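Local coordinates for protein mitochondrial edited mRNA stability factor 1 (Trypanosoma brucei, PDB 6NL1) that probably processes the 5' ends of mitochondrial mRNAs as a Nudix-type enzyme and helps to stabilise edited transcripts, at residues C186-L189 with M190-A193; E226-P229 with P230-P234; A254-T257 with L258-T262; S325-P328 with I329-A332. One frame throughout, in Å; residues are numbered along the deposited sequence.

Contact 1 of 4, residues C186-L189 with M190-A193; sequences CHKL and MEAA
H187, K188 and E191 meet on one face of an alpha-helix, the last two turns of helix 180-193. This is i to i+3 and i to i+4 side-chain packing. K188 and E191 run side by side and point the same way. Their charged ends form a long salt bridge, K188 NZ to E191 OE2 at 3.4 Å, which is weak as a hydrogen bond. K188 is poorly ordered, consistent with a loose hold. With CG anti to the backbone N (chi1 167°), the H187 side chain starts away from 190-193, but its ring end comes nearer and lies across E191. E191 CG sits over one face of the imidazole, toward its rim, and the ring and carboxylate planes are 50° apart. The other oxygen, E191 OE1, accepts from the backbone N of I81, so the carboxylate ties the helix to the N-terminal part of the chain. On another side L189 packs on L125, R128 and T129 of helix 120-129, and A192 touches Y247. Backbone bonds include M190 N to C186 O at 2.9 Å and A193 N to L189 O at 2.9 Å. On the buried side C186 SG rests 3.8 Å from M190 SD.

Contact 2 of 4, residues E226-P229 with P230-P234; sequences ELRP and PDIPP
This is a local contact round a type I beta turn, P229 to I232, in the proline-rich loop between strands 216-223 and 235-238. The turn is closed by I232 N, which donates to P229 O at 3.1 Å. The side chains of P229 and I232 also meet, crossing at a slant. P229 CG lies 3.5 Å from I232 CD1, tighter than usual for two carbons. R228 reaches across the loop. Its CG stands between the backbone N and the carbonyl carbon (chi1 73°), and a bend at chi3 turns the guanidinium toward 230-234. R228 NH1 gives a nearly straight bond to I232 O at 3.2 Å, with that oxygen close to the guanidinium plane. P234 CA lies over one face of the group, toward its rim, while NE bonds to R225 O. A water donates to both P229 O and I232 O, the latter at 2.9 Å. D231 faces other partners, W286 through OD1 and R287 through OD2. I232 O thus accepts from both R228 and the water. Together they probably steady a stretch whose prolines have no backbone N-H to give.

Contact 3 of 4, residues A254-T257 with L258-T262; sequences AIRT and LWEET
E260 OE2 accepts from R256 NH1 at 2.9 Å, a salt bridge one turn apart on helix 250-262. OE2 lies close to the guanidinium plane, at its edge. Seen from the glutamate, NH1 comes in from above the carboxylate plane, and the two flat groups are 62° apart. The N-H...O angle of 139° shows a bent bond. R256 sets out with CG anti to the backbone N (chi1 172°), then folds at chi3, which brings NH1 round to the carboxylate. E260 runs extended beyond CG to meet it. T257 CG2 lies over one face of the guanidinium, toward its rim. The backbone bonds include L258 N to A254 O at 2.9 Å and E260 N to R256 O at 3.1 Å. T262 OG1 donates to L258 O at 2.7 Å, from above the carbonyl plane. L258 packs inward on L203 and I205 of strand 200-207. E261 takes K238 and Y313 as partners, and its side chain is about 6 Å from that of R202, a GDP-binding residue. R256, E260 and E261 fall where the Nudix signature REUXEEXGU has its arginine and later glutamates, but T257 replaces the first glutamate of that run, so the motif is degenerate; this is probably the Nudix helix. Each charge of the R256-E260 pair has a second partner, E248 for R256 NE and K242 for E260 OE1, and this charge network probably fixes the helix against the preceding loop.

Contact 4 of 4, residues S325-P328 with I329-A332; sequences SPDP and IDRA
S325 OG donates to D330 OD2 at 2.7 Å, using the anti lone pair of that oxygen. S325 OG also accepts from D327 N at 3.0 Å, which makes an ST turn. S325 has OG anti to its own backbone N (chi1 173°), a placing that lets it serve both partners. D327 caps the helix that follows: its OD1 takes the backbone N-H of D330 at 2.9 Å, again on the anti lone pair. D327 OD1 and D330 OD1 are 3.9 Å apart, a close pair of like charges. The salt bridge of D330 OD1 with R221 probably eases it. R331 folds back over the turn through a bend at chi3. R331 NH1 gives an almost straight bond to S325 O at 3.0 Å, with the oxygen in the guanidinium plane. P328 CA lies over one face of the guanidinium, toward its rim. The helical bonds then begin, R331 N to D327 O at 3.2 Å and A332 N to P328 O at 3.0 Å. P328, I329 and A332 pack on L354 of helix 348-354. D327 at the N-cap, with P328 as the first helical residue, is a classic start for an alpha-helix, here helix 328-336.

In the fold
All four contacts are local and follow in series, so none nests in or crosses another. Contact 1 comes first, at the end of helix 180-193, which packs beside helix 120-129 and leads to strand 200-207 of the six-stranded mixed sheet. Contact 2 shapes the loop between two antiparallel neighbours of that sheet, strands 216-223 and 235-238. Contact 3 lies on helix 250-262, against strands 200-207 and 216-223. Contact 4 starts helix 328-336 and is joined to strand 216-223 through R221. Contacts 2 to 4 all lie in the Nudix domain. Contacts 1 and 4 are farthest apart, with centres about 44 Å from each other, on opposite sides of the chain's centre.

Contact 1 of 4, residues C186-L189 with M190-A193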
loop_
_atom_site.group_PDB
_atom_site.type_symbol
_atom_site.label_atom_id
_atom_site.label_comp_id
_atom_site.label_asym_id
_atom_site.label_seq_id
_atom_site.Cartn_x
_atom_site.Cartn_y
_atom_site.Cartn_z
ATOM N N CYS A 186 11.017 -2.877 19.854
ATOM C CA CYS A 186 10.568 -3.230 18.520
ATOM C C CYS A 186 9.930 -4.629 18.524
ATOM O O CYS A 186 8.878 -4.844 17.932
ATOM C CB CYS A 186 11.748 -3.164 17.550
ATOM S SG CYS A 186 11.309 -3.472 15.851
ATOM N N HIS A 187 10.574 -5.567 19.205
ATOM C CA HIS A 187 10.018 -6.909 19.403
ATOM C C HIS A 187 8.584 -6.869 19.955
ATOM O O HIS A 187 7.705 -7.572 19.468
ATOM C CB HIS A 187 10.925 -7.707 20.348
ATOM C CG HIS A 187 10.309 -8.970 20.863
ATOM N ND1 HIS A 187 10.244 -10.128 20.115
ATOM C CD2 HIS A 187 9.728 -9.262 22.051
ATOM C CE1 HIS A 187 9.654 -11.074 20.820
ATOM N NE2 HIS A 187 9.328 -10.573 22.000
ATOM N N LYS A 188 8.353 -6.034 20.965
ATOM C CA LYS A 188 7.022 -5.889 21.557
ATOM C C LYS A 188 6.012 -5.362 20.539
ATOM O O LYS A 188 4.875 -5.833 20.473
ATOM C CB LYS A 188 7.076 -4.953 22.770
ATOM C CG LYS A 188 6.923 -5.652 24.105
ATOM C CD LYS A 188 7.715 -6.955 24.130
ATOM C CE LYS A 188 7.268 -7.856 25.275
ATOM N NZ LYS A 188 7.370 -9.305 24.928
ATOM N N LEU A 189 6.433 -4.380 19.749
ATOM C CA LEU A 189 5.568 -3.808 18.726
ATOM C C LEU A 189 5.227 -4.816 17.626
ATOM O O LEU A 189 4.134 -4.789 17.063
ATOM C CB LEU A 189 6.209 -2.552 18.125
ATOM C CG LEU A 189 6.308 -1.379 19.103
ATOM C CD1 LEU A 189 7.212 -0.285 18.552
ATOM C CD2 LEU A 189 4.923 -0.821 19.428
ATOM N N MET A 190 6.168 -5.695 17.310
ATOM C CA MET A 190 5.956 -6.670 16.249
ATOM C C MET A 190 4.930 -7.708 16.693
ATOM O O MET A 190 4.070 -8.119 15.907
ATOM C CB MET A 190 7.283 -7.331 15.864
ATOM C CG MET A 190 8.259 -6.356 15.196
ATOM S SD MET A 190 9.955 -6.958 15.152
ATOM C CE MET A 190 9.783 -8.401 14.100
ATOM N N GLU A 191 5.007 -8.114 17.960
ATOM C CA GLU A 191 4.040 -9.069 18.495
ATOM C C GLU A 191 2.634 -8.498 18.444
ATOM O O GLU A 191 1.691 -9.209 18.116
ATOM C CB GLU A 191 4.413 -9.508 19.907
ATOM C CG GLU A 191 5.660 -10.362 19.939
ATOM C CD GLU A 191 5.913 -10.985 21.289
ATOM O OE1 GLU A 191 6.552 -12.062 21.327
ATOM O OE2 GLU A 191 5.489 -10.399 22.311
ATOM N N ALA A 192 2.500 -7.204 18.724
ATOM C CA ALA A 192 1.201 -6.547 18.608
ATOM C C ALA A 192 0.783 -6.458 17.149
ATOM O O ALA A 192 -0.385 -6.662 16.811
ATOM C CB ALA A 192 1.238 -5.154 19.230
ATOM N N ALA A 193 1.741 -6.154 16.282
ATOM C CA ALA A 193 1.439 -5.996 14.868
ATOM C C ALA A 193 0.943 -7.297 14.224
ATOM O O ALA A 193 0.001 -7.279 13.436
ATOM C CB ALA A 193 2.648 -5.448 14.113
#

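Contact 2 of 4, residues E226-P229 with P230-P234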
loop_
_atom_site.group_PDB
_atom_site.type_symbol
_atom_site.label_atom_id
_atom_site.label_comp_id
_atom_site.label_asym_id
_atom_site.label_seq_id
_atom_site.Cartn_x
_atom_site.Cartn_y
_atom_site.Cartn_z
ATOM N N GLU A 226 11.591 4.880 -7.700
ATOM C CA GLU A 226 12.342 4.000 -8.602
ATOM C C GLU A 226 12.704 2.670 -7.929
ATOM O O GLU A 226 12.809 1.638 -8.591
ATOM C CB GLU A 226 13.582 4.691 -9.186
ATOM C CG GLU A 226 14.811 4.674 -8.291
ATOM C CD GLU A 226 16.090 5.069 -9.029
ATOM O OE1 GLU A 226 16.316 4.569 -10.156
ATOM O OE2 GLU A 226 16.867 5.884 -8.481
ATOM N N LEU A 227 12.877 2.700 -6.611
ATOM C CA LEU A 227 13.092 1.477 -5.851
ATOM C C LEU A 227 11.767 0.989 -5.297
ATOM O O LEU A 227 11.318 1.440 -4.245
ATOM C CB LEU A 227 14.080 1.697 -4.705
ATOM C CG LEU A 227 15.536 1.357 -5.025
ATOM C CD1 LEU A 227 16.471 1.932 -3.967
ATOM C CD2 LEU A 227 15.720 -0.153 -5.163
ATOM N N ARG A 228 11.153 0.054 -6.010
ATOM C CA ARG A 228 9.819 -0.416 -5.675
ATOM C C ARG A 228 9.755 -1.896 -6.054
ATOM O O ARG A 228 10.498 -2.343 -6.934
ATOM C CB ARG A 228 8.761 0.421 -6.434
ATOM C CG ARG A 228 8.683 0.100 -7.928
ATOM C CD ARG A 228 7.710 1.006 -8.717
ATOM N NE ARG A 228 8.479 1.942 -9.520
ATOM C CZ ARG A 228 8.661 1.840 -10.827
ATOM N NH1 ARG A 228 8.092 0.860 -11.507
ATOM N NH2 ARG A 228 9.392 2.744 -11.453
ATOM N N PRO A 229 8.890 -2.669 -5.379
ATOM C CA PRO A 229 8.689 -4.066 -5.775
ATOM C C PRO A 229 8.198 -4.167 -7.222
ATOM O O PRO A 229 7.556 -3.253 -7.732
ATOM C CB PRO A 229 7.618 -4.567 -4.791
ATOM C CG PRO A 229 6.993 -3.349 -4.234
ATOM C CD PRO A 229 8.061 -2.297 -4.221
ATOM N N PRO A 230 8.515 -5.279 -7.887
ATOM C CA PRO A 230 8.206 -5.452 -9.310
ATOM C C PRO A 230 6.715 -5.454 -9.662
ATOM O O PRO A 230 6.401 -5.304 -10.837
ATOM C CB PRO A 230 8.824 -6.821 -9.630
ATOM C CG PRO A 230 8.875 -7.522 -8.322
ATOM C CD PRO A 230 9.227 -6.443 -7.341
ATOM N N ASP A 231 5.820 -5.615 -8.687
ATOM C CA ASP A 231 4.384 -5.620 -8.986
ATOM C C ASP A 231 3.776 -4.211 -9.033
ATOM O O ASP A 231 2.592 -4.040 -9.311
ATOM C CB ASP A 231 3.619 -6.502 -7.989
ATOM C CG ASP A 231 3.780 -6.040 -6.543
ATOM O OD1 ASP A 231 4.917 -5.753 -6.111
ATOM O OD2 ASP A 231 2.762 -5.978 -5.832
ATOM N N ILE A 232 4.588 -3.201 -8.750
ATOM C CA ILE A 232 4.089 -1.831 -8.734
ATOM C C ILE A 232 4.563 -1.071 -9.978
ATOM O O ILE A 232 5.750 -0.998 -10.249
ATOM C CB ILE A 232 4.515 -1.105 -7.440
ATOM C CG1 ILE A 232 3.875 -1.787 -6.225
ATOM C CG2 ILE A 232 4.124 0.385 -7.476
ATOM C CD1 ILE A 232 4.349 -1.206 -4.902
ATOM N N PRO A 233 3.620 -0.512 -10.743
ATOM C CA PRO A 233 3.959 0.221 -11.968
ATOM C C PRO A 233 4.546 1.600 -11.644
ATOM O O PRO A 233 4.548 2.005 -10.479
ATOM C CB PRO A 233 2.601 0.365 -12.661
ATOM C CG PRO A 233 1.627 0.452 -11.511
ATOM C CD PRO A 233 2.172 -0.498 -10.462
ATOM N N PRO A 234 5.055 2.309 -12.662
ATOM C CA PRO A 234 5.595 3.657 -12.455
ATOM C C PRO A 234 4.567 4.649 -11.883
ATOM O O PRO A 234 4.928 5.491 -11.055
ATOM C CB PRO A 234 6.010 4.091 -13.865
ATOM C CG PRO A 234 6.242 2.825 -14.599
ATOM C CD PRO A 234 5.233 1.848 -14.053
HETATM O O HOH W 1 8.247 -2.313 -10.748
#

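Contact 3 of 4, residues A254-T257 with L258-T262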
loop_
_atom_site.group_PDB
_atom_site.type_symbol
_atom_site.label_atom_id
_atom_site.label_comp_id
_atom_site.label_asym_id
_atom_site.label_seq_id
_atom_site.Cartn_x
_atom_site.Cartn_y
_atom_site.Cartn_z
ATOM N N ALA A 254 -8.845 4.773 6.734
ATOM C CA ALA A 254 -9.450 5.183 5.464
ATOM C C ALA A 254 -9.782 6.675 5.487
ATOM O O ALA A 254 -9.505 7.401 4.539
ATOM C CB ALA A 254 -10.706 4.365 5.162
ATOM N N ILE A 255 -10.385 7.121 6.581
ATOM C CA ILE A 255 -10.805 8.511 6.695
ATOM C C ILE A 255 -9.607 9.459 6.750
ATOM O O ILE A 255 -9.594 10.490 6.079
ATOM C CB ILE A 255 -11.735 8.716 7.912
ATOM C CG1 ILE A 255 -13.057 7.962 7.694
ATOM C CG2 ILE A 255 -11.992 10.203 8.157
ATOM C CD1 ILE A 255 -13.965 7.934 8.917
ATOM N N ARG A 256 -8.595 9.096 7.534
ATOM C CA ARG A 256 -7.396 9.918 7.669
ATOM C C ARG A 256 -6.662 10.043 6.335
ATOM O O ARG A 256 -6.264 11.135 5.931
ATOM C CB ARG A 256 -6.449 9.319 8.720
ATOM C CG ARG A 256 -5.067 10.009 8.794
ATOM C CD ARG A 256 -4.126 9.322 9.809
ATOM N NE ARG A 256 -3.924 7.904 9.502
ATOM C CZ ARG A 256 -3.044 7.442 8.614
ATOM N NH1 ARG A 256 -2.259 8.277 7.939
ATOM N NH2 ARG A 256 -2.942 6.141 8.400
ATOM N N THR A 257 -6.486 8.921 5.646
ATOM C CA THR A 257 -5.680 8.928 4.432
ATOM C C THR A 257 -6.440 9.459 3.224
ATOM O O THR A 257 -5.825 9.903 2.265
ATOM C CB THR A 257 -5.039 7.545 4.140
ATOM O OG1 THR A 257 -6.057 6.553 3.978
ATOM C CG2 THR A 257 -4.118 7.142 5.297
ATOM N N LEU A 258 -7.773 9.414 3.265
ATOM C CA LEU A 258 -8.569 10.140 2.276
ATOM C C LEU A 258 -8.217 11.623 2.366
ATOM O O LEU A 258 -7.958 12.277 1.353
ATOM C CB LEU A 258 -10.070 9.976 2.523
ATOM C CG LEU A 258 -10.950 10.990 1.774
ATOM C CD1 LEU A 258 -10.860 10.785 0.253
ATOM C CD2 LEU A 258 -12.393 10.888 2.228
ATOM N N TRP A 259 -8.210 12.155 3.588
ATOM C CA TRP A 259 -7.859 13.561 3.780
ATOM C C TRP A 259 -6.445 13.872 3.272
ATOM O O TRP A 259 -6.231 14.871 2.586
ATOM C CB TRP A 259 -8.000 13.994 5.245
ATOM C CG TRP A 259 -7.677 15.440 5.402
ATOM C CD1 TRP A 259 -8.526 16.493 5.210
ATOM C CD2 TRP A 259 -6.396 16.009 5.723
ATOM N NE1 TRP A 259 -7.858 17.679 5.412
ATOM C CE2 TRP A 259 -6.552 17.411 5.727
ATOM C CE3 TRP A 259 -5.138 15.467 6.018
ATOM C CZ2 TRP A 259 -5.496 18.285 6.020
ATOM C CZ3 TRP A 259 -4.089 16.336 6.311
ATOM C CH2 TRP A 259 -4.277 17.728 6.308
ATOM N N GLU A 260 -5.486 13.008 3.594
ATOM C CA GLU A 260 -4.100 13.212 3.155
ATOM C C GLU A 260 -3.961 13.293 1.637
ATOM O O GLU A 260 -3.112 14.022 1.124
ATOM C CB GLU A 260 -3.172 12.123 3.714
ATOM C CG GLU A 260 -3.062 12.164 5.238
ATOM C CD GLU A 260 -2.093 11.141 5.817
ATOM O OE1 GLU A 260 -1.374 10.453 5.050
ATOM O OE2 GLU A 260 -2.050 11.030 7.059
ATOM N N GLU A 261 -4.794 12.556 0.909
ATOM C CA GLU A 261 -4.648 12.522 -0.546
ATOM C C GLU A 261 -5.532 13.519 -1.281
ATOM O O GLU A 261 -5.230 13.879 -2.419
ATOM C CB GLU A 261 -4.828 11.097 -1.096
ATOM C CG GLU A 261 -3.716 10.137 -0.650
ATOM C CD GLU A 261 -3.670 8.833 -1.451
ATOM O OE1 GLU A 261 -4.744 8.283 -1.767
ATOM O OE2 GLU A 261 -2.550 8.357 -1.765
ATOM N N THR A 262 -6.593 13.994 -0.626
ATOM C CA THR A 262 -7.592 14.801 -1.320
ATOM C C THR A 262 -7.995 16.061 -0.587
ATOM O O THR A 262 -8.553 16.981 -1.188
ATOM C CB THR A 262 -8.882 13.999 -1.561
ATOM O OG1 THR A 262 -9.517 13.750 -0.303
ATOM C CG2 THR A 262 -8.574 12.673 -2.248
#

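Contact 4 of 4, residues S325-P328 with I329-A332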
loop_
_atom_site.group_PDB
_atom_site.type_symbol
_atom_site.label_atom_id
_atom_site.label_comp_id
_atom_site.label_asym_id
_atom_site.label_seq_id
_atom_site.Cartn_x
_atom_site.Cartn_y
_atom_site.Cartn_z
ATOM N N SER A 325 -0.661 11.484 -25.720
ATOM C CA SER A 325 -0.053 10.228 -25.284
ATOM C C SER A 325 -0.661 9.016 -25.999
ATOM O O SER A 325 -1.858 8.994 -26.281
ATOM C CB SER A 325 -0.227 10.065 -23.773
ATOM O OG SER A 325 0.207 8.777 -23.349
ATOM N N PRO A 326 0.161 7.994 -26.272
ATOM C CA PRO A 326 -0.338 6.742 -26.856
ATOM C C PRO A 326 -1.122 5.917 -25.841
ATOM O O PRO A 326 -1.788 4.962 -26.221
ATOM C CB PRO A 326 0.946 5.996 -27.219
ATOM C CG PRO A 326 1.936 6.473 -26.182
ATOM C CD PRO A 326 1.613 7.943 -26.009
ATOM N N ASP A 327 -1.026 6.268 -24.566
ATOM C CA ASP A 327 -1.701 5.519 -23.508
ATOM C C ASP A 327 -3.123 6.064 -23.260
ATOM O O ASP A 327 -3.293 7.246 -22.951
ATOM C CB ASP A 327 -0.851 5.575 -22.232
ATOM C CG ASP A 327 -1.499 4.868 -21.053
ATOM O OD1 ASP A 327 -2.332 5.488 -20.364
ATOM O OD2 ASP A 327 -1.156 3.698 -20.798
ATOM N N PRO A 328 -4.149 5.202 -23.399
ATOM C CA PRO A 328 -5.553 5.634 -23.264
ATOM C C PRO A 328 -5.852 6.292 -21.905
ATOM O O PRO A 328 -6.611 7.261 -21.840
ATOM C CB PRO A 328 -6.357 4.322 -23.418
ATOM C CG PRO A 328 -5.439 3.390 -24.149
ATOM C CD PRO A 328 -4.031 3.766 -23.723
ATOM N N ILE A 329 -5.275 5.766 -20.830
ATOM C CA ILE A 329 -5.460 6.380 -19.515
ATOM C C ILE A 329 -4.864 7.794 -19.444
ATOM O O ILE A 329 -5.481 8.698 -18.878
ATOM C CB ILE A 329 -4.909 5.483 -18.381
ATOM C CG1 ILE A 329 -5.792 4.236 -18.245
ATOM C CG2 ILE A 329 -4.871 6.251 -17.052
ATOM C CD1 ILE A 329 -5.129 3.088 -17.518
ATOM N N ASP A 330 -3.684 7.996 -20.033
ATOM C CA ASP A 330 -3.108 9.345 -20.076
ATOM C C ASP A 330 -4.076 10.327 -20.743
ATOM O O ASP A 330 -4.300 11.420 -20.235
ATOM C CB ASP A 330 -1.764 9.382 -20.817
ATOM C CG ASP A 330 -0.613 8.778 -20.012
ATOM O OD1 ASP A 330 -0.685 8.698 -18.763
ATOM O OD2 ASP A 330 0.388 8.392 -20.651
ATOM N N ARG A 331 -4.656 9.932 -21.876
ATOM C CA ARG A 331 -5.553 10.820 -22.623
ATOM C C ARG A 331 -6.861 11.093 -21.882
ATOM O O ARG A 331 -7.369 12.219 -21.890
ATOM C CB ARG A 331 -5.827 10.274 -24.033
ATOM C CG ARG A 331 -4.549 9.960 -24.819
ATOM C CD ARG A 331 -4.807 9.731 -26.310
ATOM N NE ARG A 331 -5.709 8.608 -26.563
ATOM C CZ ARG A 331 -5.321 7.344 -26.727
ATOM N NH1 ARG A 331 -4.035 7.015 -26.668
ATOM N NH2 ARG A 331 -6.228 6.402 -26.958
ATOM N N ALA A 332 -7.399 10.066 -21.238
ATOM C CA ALA A 332 -8.591 10.244 -20.416
ATOM C C ALA A 332 -8.253 11.171 -19.241
ATOM O O ALA A 332 -9.049 12.015 -18.851
ATOM C CB ALA A 332 -9.096 8.898 -19.912
#